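PDB 6KNS: putative metal-dependent hydrolase from Bacillus subtilis, which probably acts as a zinc-dependent hydrolase of the metallo-beta-lactamase fold, perhaps processing tRNA 3' ends as relatives do, and also binds calcium. Local coordinates for residues V61-Y66 / A72-L77; F79-G84 / T113-I118; T216-F221 / D225-E230. One frame throughout, in Å; residues are numbered along the deposited sequence.

In the fold
Along the chain the three contacts follow one another without overlap. Interactions 1 and 2 lie next to each other, their centres about 12 Å apart, and share helix 74-86, which packs against one of the two mixed sheets: interaction 1 sets it against strand 60-62 and the residues that follow it, interaction 2 against strand 115-119 at the sheet's margin. Interaction 3 belongs to the other sheet, where strand 212-216 leads to helix 225-231; its centre is about 25 Å from that of interaction 1 and about 35 Å from that of interaction 2. The zinc pair sits between the halves: 61-66 supplies His-65 to one ion and 216-221 supplies His-217 to the other, so both sheets contribute to one metal centre.

Interaction 1. Residues V61-Y66 / A72-L77; sequences VILSHY and ADIGPL. With ZN (zinc ion), chain H.
Val-61 and Leu-63 present their aliphatic branches to Ile-74 and Leu-77 on the first turn of helix 74-86, and the first shell is wholly apolar. The closest approach joins Val-61 CG2 to Leu-77 CD2 at 3.8 Å, the two side chains running past one another, pointing opposite ways. Leu-63 and Ile-74 instead meet tip to tip, with Leu-63 CD2 4.2 Å from Ile-74 CD1. That same Ile-74 methyl also lies 4.4 Å from Val-61 CG1, so it meets both Val-61 and Leu-63. It gets there because CG1 of Ile-74 stands anti to the carbonyl carbon (chi1 -67°) and chi2 bends the chain again. No hydrogen bond crosses the contact.

This is the opening of a beta-alpha-beta crossover: strand 60-62 leads through the zinc-binding loop into helix 74-86, which packs back on the sheet beside the parallel strand 94-98, where Leu-94 touches both Val-61 and Leu-77. The loop carries the HxHxDH signature of the metallo-beta-lactamase superfamily, starting at His-65. NE2 of His-65 binds a zinc ion at 2.3 Å, a site completed by His-67, His-140 and Asp-161. On the far side of the ring, ND1 donates to Ser-64 OG at 2.9 Å, with the hydroxyl oxygen almost in the ring plane (6° out) and the bond nearly straight (163°), which should restrain rotation of the imidazole. Behind this, Ser-64 N is hydrogen-bonded to Asp-40 OD1, while Asp-73, at the N-cap position of the helix, spends its carboxylate on Leu-46 N and on Ser-43 OG of the second subunit.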
ATOM      1  N   VAL A  61       7.687  11.514  -9.234  1.00 19.65           N
ATOM      2  CA  VAL A  61       8.067  10.429  -8.369  1.00 18.47           C
ATOM      3  C   VAL A  61       9.383   9.875  -8.914  1.00 19.34           C
ATOM      4  O   VAL A  61       9.595   9.870 -10.116  1.00 19.33           O
ATOM      5  CB  VAL A  61       7.017   9.323  -8.381  1.00 18.00           C
ATOM      6  CG1 VAL A  61       7.459   8.128  -7.510  1.00 16.24           C
ATOM      7  CG2 VAL A  61       5.651   9.865  -7.917  1.00 17.08           C
ATOM      8  N   ILE A  62      10.256   9.410  -8.022  1.00 19.16           N
ATOM      9  CA  ILE A  62      11.455   8.661  -8.422  1.00 19.41           C
ATOM     10  C   ILE A  62      11.617   7.469  -7.493  1.00 18.53           C
ATOM     11  O   ILE A  62      11.387   7.594  -6.272  1.00 18.95           O
ATOM     12  CB  ILE A  62      12.742   9.542  -8.443  1.00 19.96           C
ATOM     13  CG1 ILE A  62      13.955   8.728  -8.894  1.00 20.63           C
ATOM     14  CG2 ILE A  62      13.070  10.103  -7.069  1.00 21.35           C
ATOM     15  CD1 ILE A  62      15.103   9.646  -9.387  1.00 22.59           C
ATOM     16  N   LEU A  63      11.979   6.340  -8.093  1.00 18.28           N
ATOM     17  CA  LEU A  63      12.050   5.042  -7.462  1.00 17.89           C
ATOM     18  C   LEU A  63      13.482   4.493  -7.440  1.00 19.12           C
ATOM     19  O   LEU A  63      14.122   4.397  -8.469  1.00 19.26           O
ATOM     20  CB  LEU A  63      11.188   4.066  -8.253  1.00 17.47           C
ATOM     21  CG  LEU A  63       9.721   4.466  -8.343  1.00 16.53           C
ATOM     22  CD1 LEU A  63       8.980   3.399  -9.175  1.00 16.40           C
ATOM     23  CD2 LEU A  63       9.069   4.634  -6.924  1.00 12.65           C
ATOM     24  N   SER A  64      13.996   4.182  -6.245  1.00 18.90           N
ATOM     25  CA  SER A  64      15.370   3.692  -6.115  1.00 19.90           C
ATOM     26  C   SER A  64      15.491   2.265  -6.690  1.00 19.64           C
ATOM     27  O   SER A  64      16.520   1.918  -7.275  1.00 19.99           O
ATOM     28  CB  SER A  64      15.798   3.643  -4.652  1.00 19.90           C
ATOM     29  OG  SER A  64      14.878   2.850  -3.901  1.00 18.83           O
ATOM     30  N   HIS A  65      14.454   1.460  -6.489  1.00 17.97           N
ATOM     31  CA  HIS A  65      14.431   0.088  -6.945  1.00 18.30           C
ATOM     32  C   HIS A  65      13.029  -0.494  -6.831  1.00 18.53           C
ATOM     33  O   HIS A  65      12.120   0.175  -6.310  1.00 18.10           O
ATOM     34  CB  HIS A  65      15.456  -0.771  -6.208  1.00 18.45           C
ATOM     35  CG  HIS A  65      15.172  -1.047  -4.753  1.00 20.66           C
ATOM     36  ND1 HIS A  65      15.104  -0.057  -3.793  1.00 18.09           N
ATOM     37  CD2 HIS A  65      15.072  -2.228  -4.086  1.00 19.92           C
ATOM     38  CE1 HIS A  65      14.944  -0.626  -2.605  1.00 21.33           C
ATOM     39  NE2 HIS A  65      14.916  -1.940  -2.756  1.00 16.43           N
ATOM     40  N   TYR A  66      12.841  -1.713  -7.322  1.00 18.18           N
ATOM     41  CA  TYR A  66      11.505  -2.243  -7.480  1.00 19.04           C
ATOM     42  C   TYR A  66      11.079  -3.319  -6.482  1.00 19.90           C
ATOM     43  O   TYR A  66      10.120  -4.051  -6.721  1.00 20.48           O
ATOM     44  CB  TYR A  66      11.354  -2.766  -8.906  1.00 19.59           C
ATOM     45  CG  TYR A  66      11.570  -1.691  -9.995  1.00 19.17           C
ATOM     46  CD1 TYR A  66      10.609  -0.726 -10.216  1.00 19.72           C
ATOM     47  CD2 TYR A  66      12.686  -1.674 -10.786  1.00 18.77           C
ATOM     48  CE1 TYR A  66      10.747   0.227 -11.186  1.00 19.90           C
ATOM     49  CE2 TYR A  66      12.842  -0.690 -11.808  1.00 19.50           C
ATOM     50  CZ  TYR A  66      11.870   0.262 -11.973  1.00 19.60           C
ATOM     51  OH  TYR A  66      11.916   1.238 -12.942  1.00 18.24           O
ATOM     52  N   ALA A  72       4.942  -0.444  -3.696  1.00 16.78           N
ATOM     53  CA  ALA A  72       3.613  -1.007  -3.512  1.00 16.77           C
ATOM     54  C   ALA A  72       2.500  -0.036  -3.840  1.00 16.06           C
ATOM     55  O   ALA A  72       1.471  -0.477  -4.315  1.00 15.47           O
ATOM     56  CB  ALA A  72       3.405  -1.626  -2.065  1.00 14.98           C
ATOM     57  N   ASP A  73       2.679   1.260  -3.554  1.00 16.46           N
ATOM     58  CA  ASP A  73       1.624   2.232  -3.814  1.00 17.02           C
ATOM     59  C   ASP A  73       1.627   2.897  -5.215  1.00 16.91           C
ATOM     60  O   ASP A  73       0.813   3.800  -5.473  1.00 16.81           O
ATOM     61  CB  ASP A  73       1.511   3.285  -2.702  1.00 16.20           C
ATOM     62  CG  ASP A  73       0.488   2.917  -1.607  1.00 17.89           C
ATOM     63  OD1 ASP A  73      -0.334   1.957  -1.775  1.00 15.75           O
ATOM     64  OD2 ASP A  73       0.516   3.635  -0.557  1.00 14.36           O
ATOM     65  N   ILE A  74       2.446   2.416  -6.139  1.00 17.25           N
ATOM     66  CA  ILE A  74       2.425   2.975  -7.518  1.00 16.33           C
ATOM     67  C   ILE A  74       1.092   2.736  -8.257  1.00 17.37           C
ATOM     68  O   ILE A  74       0.521   3.651  -8.901  1.00 17.30           O
ATOM     69  CB  ILE A  74       3.592   2.453  -8.345  1.00 17.30           C
ATOM     70  CG1 ILE A  74       4.911   3.013  -7.769  1.00 17.82           C
ATOM     71  CG2 ILE A  74       3.448   2.886  -9.855  1.00 15.39           C
ATOM     72  CD1 ILE A  74       5.029   4.497  -8.061  1.00 17.99           C
ATOM     73  N   GLY A  75       0.570   1.523  -8.170  1.00 17.22           N
ATOM     74  CA  GLY A  75      -0.724   1.227  -8.786  1.00 17.13           C
ATOM     75  C   GLY A  75      -1.817   2.141  -8.283  1.00 17.91           C
ATOM     76  O   GLY A  75      -2.480   2.828  -9.069  1.00 18.18           O
ATOM     77  N   PRO A  76      -2.014   2.172  -6.962  1.00 17.72           N
ATOM     78  CA  PRO A  76      -2.989   3.095  -6.417  1.00 17.75           C
ATOM     79  C   PRO A  76      -2.710   4.549  -6.817  1.00 17.83           C
ATOM     80  O   PRO A  76      -3.643   5.309  -7.030  1.00 17.24           O
ATOM     81  CB  PRO A  76      -2.875   2.886  -4.911  1.00 17.65           C
ATOM     82  CG  PRO A  76      -2.364   1.471  -4.764  1.00 17.42           C
ATOM     83  CD  PRO A  76      -1.427   1.288  -5.935  1.00 17.41           C
ATOM     84  N   LEU A  77      -1.445   4.927  -6.991  1.00 17.49           N
ATOM     85  CA  LEU A  77      -1.146   6.299  -7.443  1.00 16.86           C
ATOM     86  C   LEU A  77      -1.634   6.533  -8.868  1.00 17.39           C
ATOM     87  O   LEU A  77      -2.142   7.611  -9.189  1.00 16.23           O
ATOM     88  CB  LEU A  77       0.330   6.628  -7.314  1.00 16.35           C
ATOM     89  CG  LEU A  77       0.751   7.998  -7.809  1.00 17.64           C
ATOM     90  CD1 LEU A  77      -0.027   9.136  -7.104  1.00 18.41           C
ATOM     91  CD2 LEU A  77       2.252   8.118  -7.624  1.00 20.10           C
TER
HETATM   92 ZN    ZN H 304      15.235  -3.536  -1.186  1.00 24.88          ZN

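Interaction 2. Residues F79-G84 / T113-I118; sequences FAKQVG and THTKGI
Gln-82 and His-114 make the aromatic part of the contact. CA of Gln-82 stands over one face of the imidazole, 3.6 Å from the centroid of the His-114 ring and only 5° off its normal, a CH-pi interaction with the helix backbone itself. With CG anti to the backbone N (chi1 -172°), CB of Gln-82 follows CA over that face and CG runs out past the rim, 3.5 Å from His-114 NE2; the amide plane is turned 43° from the ring. The opposite face of His-114 has Thr-113 OG1 above it, offset toward the rim.

Aliphatic contacts come from Lys-81. Its CB lies 3.8 Å from CB of His-114 and its CG 4.1 Å from CG2 of Thr-115. Bends at chi2 and chi3 fold the chain over the strand entrance and carry the ammonium group away. CE, the carbon next to the ammonium, brings a C-H group to 3.7 Å from the polar carbonyl O of His-114.

Polar ends find their partners beyond the two segments. Lys-81 NZ is hydrogen-bonded to His-92 O, Gln-82 OE1 to Tyr-111 OH, and Thr-115 OG1 to Leu-109 O and Gln-78 NE2. His-114 and Thr-115 together oppose Tyr-111 in a classic beta bulge, at the start of strand 115-119, the margin of this sheet within the chain; helix 74-86 rests on that margin.

Since no hydrogen bond links the segments, the direct contact is mostly van der Waals and CH-pi, while the polar ends of the side chains are satisfied by neighbouring loop residues and, for Thr-115, also by Gln-78 of the same helix.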
ATOM      1  N   PHE A  79      -4.197   4.937 -10.222  1.00 17.79           N
ATOM      2  CA  PHE A  79      -5.627   5.146 -10.134  1.00 18.65           C
ATOM      3  C   PHE A  79      -5.991   6.549  -9.588  1.00 18.79           C
ATOM      4  O   PHE A  79      -6.956   7.131 -10.046  1.00 18.54           O
ATOM      5  CB  PHE A  79      -6.289   4.058  -9.322  1.00 18.25           C
ATOM      6  CG  PHE A  79      -6.395   2.716 -10.025  1.00 20.81           C
ATOM      7  CD1 PHE A  79      -6.070   2.555 -11.387  1.00 23.08           C
ATOM      8  CD2 PHE A  79      -6.916   1.615  -9.335  1.00 21.64           C
ATOM      9  CE1 PHE A  79      -6.199   1.306 -12.022  1.00 23.31           C
ATOM     10  CE2 PHE A  79      -7.057   0.368  -9.972  1.00 24.83           C
ATOM     11  CZ  PHE A  79      -6.710   0.221 -11.316  1.00 24.78           C
ATOM     12  N   ALA A  80      -5.222   7.087  -8.626  1.00 18.49           N
ATOM     13  CA  ALA A  80      -5.491   8.427  -8.087  1.00 19.11           C
ATOM     14  C   ALA A  80      -5.415   9.458  -9.212  1.00 20.05           C
ATOM     15  O   ALA A  80      -6.247  10.355  -9.288  1.00 21.67           O
ATOM     16  CB  ALA A  80      -4.521   8.789  -6.935  1.00 17.61           C
ATOM     17  N   LYS A  81      -4.431   9.328 -10.095  1.00 19.90           N
ATOM     18  CA  LYS A  81      -4.328  10.235 -11.226  1.00 21.06           C
ATOM     19  C   LYS A  81      -5.499  10.059 -12.174  1.00 22.00           C
ATOM     20  O   LYS A  81      -6.060  11.048 -12.658  1.00 21.02           O
ATOM     21  CB  LYS A  81      -3.002  10.046 -11.962  1.00 20.96           C
ATOM     22  CG  LYS A  81      -1.776  10.524 -11.140  1.00 21.97           C
ATOM     23  CD  LYS A  81      -1.753  12.027 -10.895  1.00 22.73           C
ATOM     24  CE  LYS A  81      -1.641  12.769 -12.204  1.00 23.43           C
ATOM     25  NZ  LYS A  81      -1.668  14.212 -11.981  1.00 24.51           N
ATOM     26  N   GLN A  82      -5.893   8.810 -12.424  1.00 22.28           N
ATOM     27  CA  GLN A  82      -7.065   8.585 -13.251  1.00 24.62           C
ATOM     28  C   GLN A  82      -8.339   9.203 -12.668  1.00 24.31           C
ATOM     29  O   GLN A  82      -9.117   9.825 -13.383  1.00 24.91           O
ATOM     30  CB  GLN A  82      -7.289   7.110 -13.517  1.00 25.04           C
ATOM     31  CG  GLN A  82      -8.410   6.799 -14.542  1.00 27.70           C
ATOM     32  CD  GLN A  82      -8.404   5.323 -14.912  1.00 31.92           C
ATOM     33  OE1 GLN A  82      -7.925   4.491 -14.143  1.00 35.57           O
ATOM     34  NE2 GLN A  82      -8.895   4.992 -16.104  1.00 37.58           N
ATOM     35  N   VAL A  83      -8.562   9.041 -11.376  1.00 23.47           N
ATOM     36  CA  VAL A  83      -9.754   9.630 -10.778  1.00 24.03           C
ATOM     37  C   VAL A  83      -9.670  11.171 -10.829  1.00 24.57           C
ATOM     38  O   VAL A  83     -10.663  11.820 -11.144  1.00 25.03           O
ATOM     39  CB  VAL A  83      -9.990   9.125  -9.380  1.00 24.48           C
ATOM     40  CG1 VAL A  83     -11.042  10.040  -8.656  1.00 25.70           C
ATOM     41  CG2 VAL A  83     -10.410   7.620  -9.441  1.00 23.97           C
ATOM     42  N   GLY A  84      -8.480  11.735 -10.598  1.00 24.20           N
ATOM     43  CA  GLY A  84      -8.265  13.184 -10.745  1.00 25.62           C
ATOM     44  C   GLY A  84      -8.685  13.735 -12.095  1.00 27.59           C
ATOM     45  O   GLY A  84      -9.362  14.764 -12.193  1.00 27.87           O
ATOM     46  N   THR A 113      -2.603   8.186 -20.141  1.00 26.65           N
ATOM     47  CA  THR A 113      -2.021   9.518 -20.138  1.00 27.46           C
ATOM     48  C   THR A 113      -1.897  10.051 -18.699  1.00 26.57           C
ATOM     49  O   THR A 113      -1.694  11.239 -18.496  1.00 27.30           O
ATOM     50  CB  THR A 113      -2.953  10.467 -20.937  1.00 29.01           C
ATOM     51  OG1 THR A 113      -4.258  10.407 -20.359  1.00 29.43           O
ATOM     52  CG2 THR A 113      -3.107   9.995 -22.414  1.00 29.21           C
ATOM     53  N   HIS A 114      -1.989   9.172 -17.695  1.00 24.99           N
ATOM     54  CA  HIS A 114      -2.006   9.581 -16.296  1.00 23.68           C
ATOM     55  C   HIS A 114      -0.638   9.595 -15.638  1.00 23.13           C
ATOM     56  O   HIS A 114      -0.328  10.512 -14.847  1.00 22.02           O
ATOM     57  CB  HIS A 114      -2.963   8.683 -15.516  1.00 23.48           C
ATOM     58  CG  HIS A 114      -4.355   8.709 -16.056  1.00 24.81           C
ATOM     59  ND1 HIS A 114      -5.022   9.891 -16.306  1.00 23.45           N
ATOM     60  CD2 HIS A 114      -5.189   7.712 -16.448  1.00 24.31           C
ATOM     61  CE1 HIS A 114      -6.217   9.618 -16.806  1.00 24.90           C
ATOM     62  NE2 HIS A 114      -6.344   8.307 -16.906  1.00 25.61           N
ATOM     63  N   THR A 115       0.150   8.557 -15.921  1.00 22.02           N
ATOM     64  CA  THR A 115       1.523   8.481 -15.456  1.00 21.82           C
ATOM     65  C   THR A 115       2.413   7.998 -16.613  1.00 21.81           C
ATOM     66  O   THR A 115       1.971   7.236 -17.486  1.00 21.47           O
ATOM     67  CB  THR A 115       1.712   7.570 -14.200  1.00 21.13           C
ATOM     68  OG1 THR A 115       1.568   6.191 -14.563  1.00 20.06           O
ATOM     69  CG2 THR A 115       0.755   7.930 -13.060  1.00 19.38           C
ATOM     70  N   LYS A 116       3.647   8.475 -16.613  1.00 21.82           N
ATOM     71  CA  LYS A 116       4.618   8.185 -17.663  1.00 22.62           C
ATOM     72  C   LYS A 116       5.949   7.786 -17.045  1.00 22.12           C
ATOM     73  O   LYS A 116       6.604   8.566 -16.345  1.00 21.44           O
ATOM     74  CB  LYS A 116       4.796   9.402 -18.603  1.00 24.42           C
ATOM     75  CG  LYS A 116       5.716   9.143 -19.870  1.00 26.76           C
ATOM     76  N   GLY A 117       6.352   6.546 -17.289  1.00 21.86           N
ATOM     77  CA  GLY A 117       7.652   6.084 -16.835  1.00 21.19           C
ATOM     78  C   GLY A 117       8.761   6.733 -17.639  1.00 21.73           C
ATOM     79  O   GLY A 117       8.683   6.827 -18.843  1.00 22.04           O
ATOM     80  N   ILE A 118       9.771   7.246 -16.959  1.00 22.05           N
ATOM     81  CA  ILE A 118      10.939   7.802 -17.631  1.00 23.35           C
ATOM     82  C   ILE A 118      12.141   7.158 -16.990  1.00 23.67           C
ATOM     83  O   ILE A 118      12.273   7.205 -15.763  1.00 22.26           O
ATOM     84  CB  ILE A 118      11.019   9.341 -17.494  1.00 24.50           C
ATOM     85  CG1 ILE A 118       9.712   9.994 -17.987  1.00 26.06           C
ATOM     86  CG2 ILE A 118      12.278   9.909 -18.246  1.00 24.38           C
ATOM     87  CD1 ILE A 118       9.720  11.607 -17.933  1.00 26.30           C
TER

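Interaction 3. Residues T216-F221 / D225-E230; sequences THLPHF and DNLRKE. With ZN (zinc ion), chain G.
Glu-230 OE1 is gripped twice, by hydrogen bonds with Ser-198 OG and with the backbone N of Ala-186, and so fixes helix 225-231 to neighbouring parts of the chain while Leu-227, three residues earlier, turns inward to meet Leu-218 and Pro-219. The meeting itself is small, burying 84 Å² over both sides, and wholly apolar. A single methyl, CD1 of Leu-227, touches both loop residues: it lies 4.0 Å from CD of the Pro-219 ring and 4.1 Å from CD2 of Leu-218. CG of Leu-227 stands anti to the carbonyl carbon (chi1 -61°), and the nearly extended chi2 sends CD1 outward from the helix to reach them. CD of Pro-219 points toward this methyl, whereas the Leu-218 side chain crosses that of Leu-227 at a slant; it leaves its backbone beside the helix, and only its end draws nearer. The backbones themselves stay well apart, with CA of Leu-218 9.3 Å from CA of Leu-227, so side chains alone span the gap. All three residues are buried.

In the metallo-beta-lactamase fold this loop follows strand 212-216 of the second sheet and brings in a metal-binding histidine. His-217, with phi and psi both positive (57°/52°), turns the chain just past the strand, and its NE2 binds a zinc ion at 2.1 Å. Asp-69, His-70 and Asp-161 complete that site, with Asp-161 serving the other zinc as well. Leu-218, next in sequence, thus places its methyl against the helix directly after a zinc ligand. Further along the loop, Phe-221 packs on Leu-87 of the second subunit.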
ATOM      1  N   THR A 216      16.953   5.100   8.756  1.00 20.63           N
ATOM      2  CA  THR A 216      15.648   4.697   8.266  1.00 19.40           C
ATOM      3  C   THR A 216      15.654   3.213   7.795  1.00 19.52           C
ATOM      4  O   THR A 216      16.608   2.450   8.049  1.00 19.52           O
ATOM      5  CB  THR A 216      15.208   5.698   7.168  1.00 19.74           C
ATOM      6  OG1 THR A 216      13.849   5.444   6.799  1.00 19.61           O
ATOM      7  CG2 THR A 216      16.118   5.617   5.912  1.00 20.07           C
ATOM      8  N   HIS A 217      14.572   2.794   7.155  1.00 19.25           N
ATOM      9  CA  HIS A 217      14.401   1.408   6.707  1.00 18.46           C
ATOM     10  C   HIS A 217      14.526   0.482   7.901  1.00 19.35           C
ATOM     11  O   HIS A 217      15.265  -0.494   7.882  1.00 20.29           O
ATOM     12  CB  HIS A 217      15.413   1.060   5.637  1.00 18.52           C
ATOM     13  CG  HIS A 217      14.938   0.033   4.671  1.00 19.34           C
ATOM     14  ND1 HIS A 217      15.062  -1.320   4.904  1.00 17.42           N
ATOM     15  CD2 HIS A 217      14.294   0.165   3.480  1.00 18.04           C
ATOM     16  CE1 HIS A 217      14.556  -1.980   3.875  1.00 19.71           C
ATOM     17  NE2 HIS A 217      14.078  -1.102   2.999  1.00 21.36           N
ATOM     18  N   LEU A 218      13.741   0.801   8.919  1.00 19.35           N
ATOM     19  CA  LEU A 218      13.931   0.312  10.277  1.00 19.12           C
ATOM     20  C   LEU A 218      13.459  -1.127  10.453  1.00 19.65           C
ATOM     21  O   LEU A 218      12.562  -1.580   9.741  1.00 18.28           O
ATOM     22  CB  LEU A 218      13.164   1.210  11.248  1.00 18.25           C
ATOM     23  CG  LEU A 218      13.548   2.675  11.238  1.00 18.37           C
ATOM     24  CD1 LEU A 218      12.554   3.500  12.158  1.00 18.47           C
ATOM     25  CD2 LEU A 218      15.024   2.820  11.636  1.00 18.44           C
ATOM     26  N   PRO A 219      14.059  -1.846  11.418  1.00 20.13           N
ATOM     27  CA  PRO A 219      13.682  -3.236  11.689  1.00 20.82           C
ATOM     28  C   PRO A 219      12.431  -3.342  12.563  1.00 21.46           C
ATOM     29  O   PRO A 219      11.998  -2.363  13.126  1.00 21.19           O
ATOM     30  CB  PRO A 219      14.888  -3.781  12.452  1.00 21.90           C
ATOM     31  CG  PRO A 219      15.477  -2.582  13.143  1.00 20.88           C
ATOM     32  CD  PRO A 219      15.236  -1.424  12.192  1.00 20.47           C
ATOM     33  N   HIS A 220      11.860  -4.536  12.652  1.00 22.51           N
ATOM     34  CA  HIS A 220      10.653  -4.787  13.418  1.00 23.51           C
ATOM     35  C   HIS A 220      10.969  -5.524  14.734  1.00 24.66           C
ATOM     36  O   HIS A 220      10.150  -6.294  15.219  1.00 26.56           O
ATOM     37  CB  HIS A 220       9.668  -5.614  12.547  1.00 23.16           C
ATOM     38  CG  HIS A 220       9.266  -4.898  11.292  1.00 23.13           C
ATOM     39  ND1 HIS A 220       8.109  -4.154  11.203  1.00 23.85           N
ATOM     40  CD2 HIS A 220       9.901  -4.741  10.109  1.00 22.04           C
ATOM     41  CE1 HIS A 220       8.035  -3.594  10.011  1.00 23.32           C
ATOM     42  NE2 HIS A 220       9.101  -3.945   9.318  1.00 22.01           N
ATOM     43  N   PHE A 221      12.152  -5.309  15.293  1.00 24.63           N
ATOM     44  CA  PHE A 221      12.484  -5.859  16.619  1.00 25.89           C
ATOM     45  C   PHE A 221      13.534  -4.947  17.243  1.00 24.93           C
ATOM     46  O   PHE A 221      14.149  -4.137  16.552  1.00 24.47           O
ATOM     47  CB  PHE A 221      13.037  -7.292  16.507  1.00 26.86           C
ATOM     48  CG  PHE A 221      14.347  -7.364  15.810  1.00 29.87           C
ATOM     49  CD1 PHE A 221      14.408  -7.317  14.424  1.00 33.67           C
ATOM     50  CD2 PHE A 221      15.538  -7.423  16.534  1.00 33.99           C
ATOM     51  CE1 PHE A 221      15.665  -7.351  13.745  1.00 35.63           C
ATOM     52  CE2 PHE A 221      16.775  -7.459  15.883  1.00 35.08           C
ATOM     53  CZ  PHE A 221      16.843  -7.417  14.488  1.00 35.90           C
ATOM     54  N   ASP A 225      16.008   3.229  19.436  1.00 24.37           N
ATOM     55  CA  ASP A 225      16.940   4.233  19.967  1.00 25.77           C
ATOM     56  C   ASP A 225      18.370   3.716  20.111  1.00 25.81           C
ATOM     57  O   ASP A 225      19.317   4.514  20.067  1.00 26.46           O
ATOM     58  CB  ASP A 225      16.442   4.794  21.305  1.00 27.02           C
ATOM     59  CG  ASP A 225      15.381   5.898  21.132  1.00 29.74           C
ATOM     60  OD1 ASP A 225      14.903   6.113  19.996  1.00 32.09           O
ATOM     61  OD2 ASP A 225      15.052   6.568  22.133  1.00 33.36           O
ATOM     62  N   ASN A 226      18.541   2.400  20.249  1.00 24.66           N
ATOM     63  CA  ASN A 226      19.880   1.836  20.259  1.00 24.62           C
ATOM     64  C   ASN A 226      20.591   2.035  18.947  1.00 24.25           C
ATOM     65  O   ASN A 226      21.807   2.111  18.958  1.00 24.48           O
ATOM     66  CB  ASN A 226      19.904   0.353  20.611  1.00 24.76           C
ATOM     67  CG  ASN A 226      19.678   0.094  22.084  1.00 26.20           C
ATOM     68  OD1 ASN A 226      19.817   0.981  22.907  1.00 24.94           O
ATOM     69  ND2 ASN A 226      19.336  -1.133  22.419  1.00 25.28           N
ATOM     70  N   LEU A 227      19.861   2.098  17.830  1.00 22.90           N
ATOM     71  CA  LEU A 227      20.493   2.339  16.520  1.00 23.13           C
ATOM     72  C   LEU A 227      21.160   3.708  16.502  1.00 23.65           C
ATOM     73  O   LEU A 227      22.249   3.857  16.012  1.00 24.07           O
ATOM     74  CB  LEU A 227      19.473   2.252  15.372  1.00 22.54           C
ATOM     75  CG  LEU A 227      18.757   0.899  15.180  1.00 21.19           C
ATOM     76  CD1 LEU A 227      17.567   1.022  14.243  1.00 19.01           C
ATOM     77  CD2 LEU A 227      19.769  -0.128  14.688  1.00 20.86           C
ATOM     78  N   ARG A 228      20.483   4.712  17.039  1.00 23.82           N
ATOM     79  CA  ARG A 228      21.070   6.020  17.204  1.00 24.65           C
ATOM     80  C   ARG A 228      22.311   6.020  18.123  1.00 25.75           C
ATOM     81  O   ARG A 228      23.327   6.634  17.778  1.00 25.25           O
ATOM     82  CB  ARG A 228      20.039   6.985  17.769  1.00 24.72           C
ATOM     83  CG  ARG A 228      20.579   8.349  18.010  1.00 27.00           C
ATOM     84  CD  ARG A 228      19.534   9.285  18.616  1.00 29.10           C
ATOM     85  NE  ARG A 228      20.241  10.463  19.074  1.00 31.01           N
ATOM     86  CZ  ARG A 228      20.983  10.540  20.177  1.00 32.67           C
ATOM     87  NH1 ARG A 228      21.091   9.510  21.033  1.00 34.36           N
ATOM     88  NH2 ARG A 228      21.615  11.675  20.433  1.00 32.02           N
ATOM     89  N   LYS A 229      22.237   5.355  19.277  1.00 25.42           N
ATOM     90  CA  LYS A 229      23.393   5.326  20.184  1.00 27.06           C
ATOM     91  C   LYS A 229      24.610   4.625  19.554  1.00 27.48           C
ATOM     92  O   LYS A 229      25.773   5.044  19.714  1.00 27.65           O
ATOM     93  CB  LYS A 229      23.030   4.603  21.472  1.00 27.85           C
ATOM     94  CG  LYS A 229      22.008   5.308  22.332  1.00 28.84           C
ATOM     95  CD  LYS A 229      21.764   4.539  23.647  1.00 28.78           C
ATOM     96  CE  LYS A 229      20.636   5.178  24.431  1.00 29.78           C
ATOM     97  NZ  LYS A 229      20.334   4.423  25.641  1.00 26.25           N
ATOM     98  N   GLU A 230      24.329   3.541  18.850  1.00 26.26           N
ATOM     99  CA  GLU A 230      25.366   2.776  18.155  1.00 27.31           C
ATOM    100  C   GLU A 230      25.987   3.630  17.061  1.00 27.18           C
ATOM    101  O   GLU A 230      27.197   3.643  16.915  1.00 27.41           O
ATOM    102  CB  GLU A 230      24.755   1.510  17.532  1.00 26.69           C
ATOM    103  CG  GLU A 230      24.366   0.448  18.540  1.00 26.47           C
ATOM    104  CD  GLU A 230      23.298  -0.517  18.012  1.00 29.90           C
ATOM    105  OE1 GLU A 230      23.029  -0.579  16.779  1.00 28.71           O
ATOM    106  OE2 GLU A 230      22.705  -1.230  18.841  1.00 30.15           O
TER
HETATM  107 ZN    ZN G 303      13.778  -1.824   1.042  1.00 29.88          ZN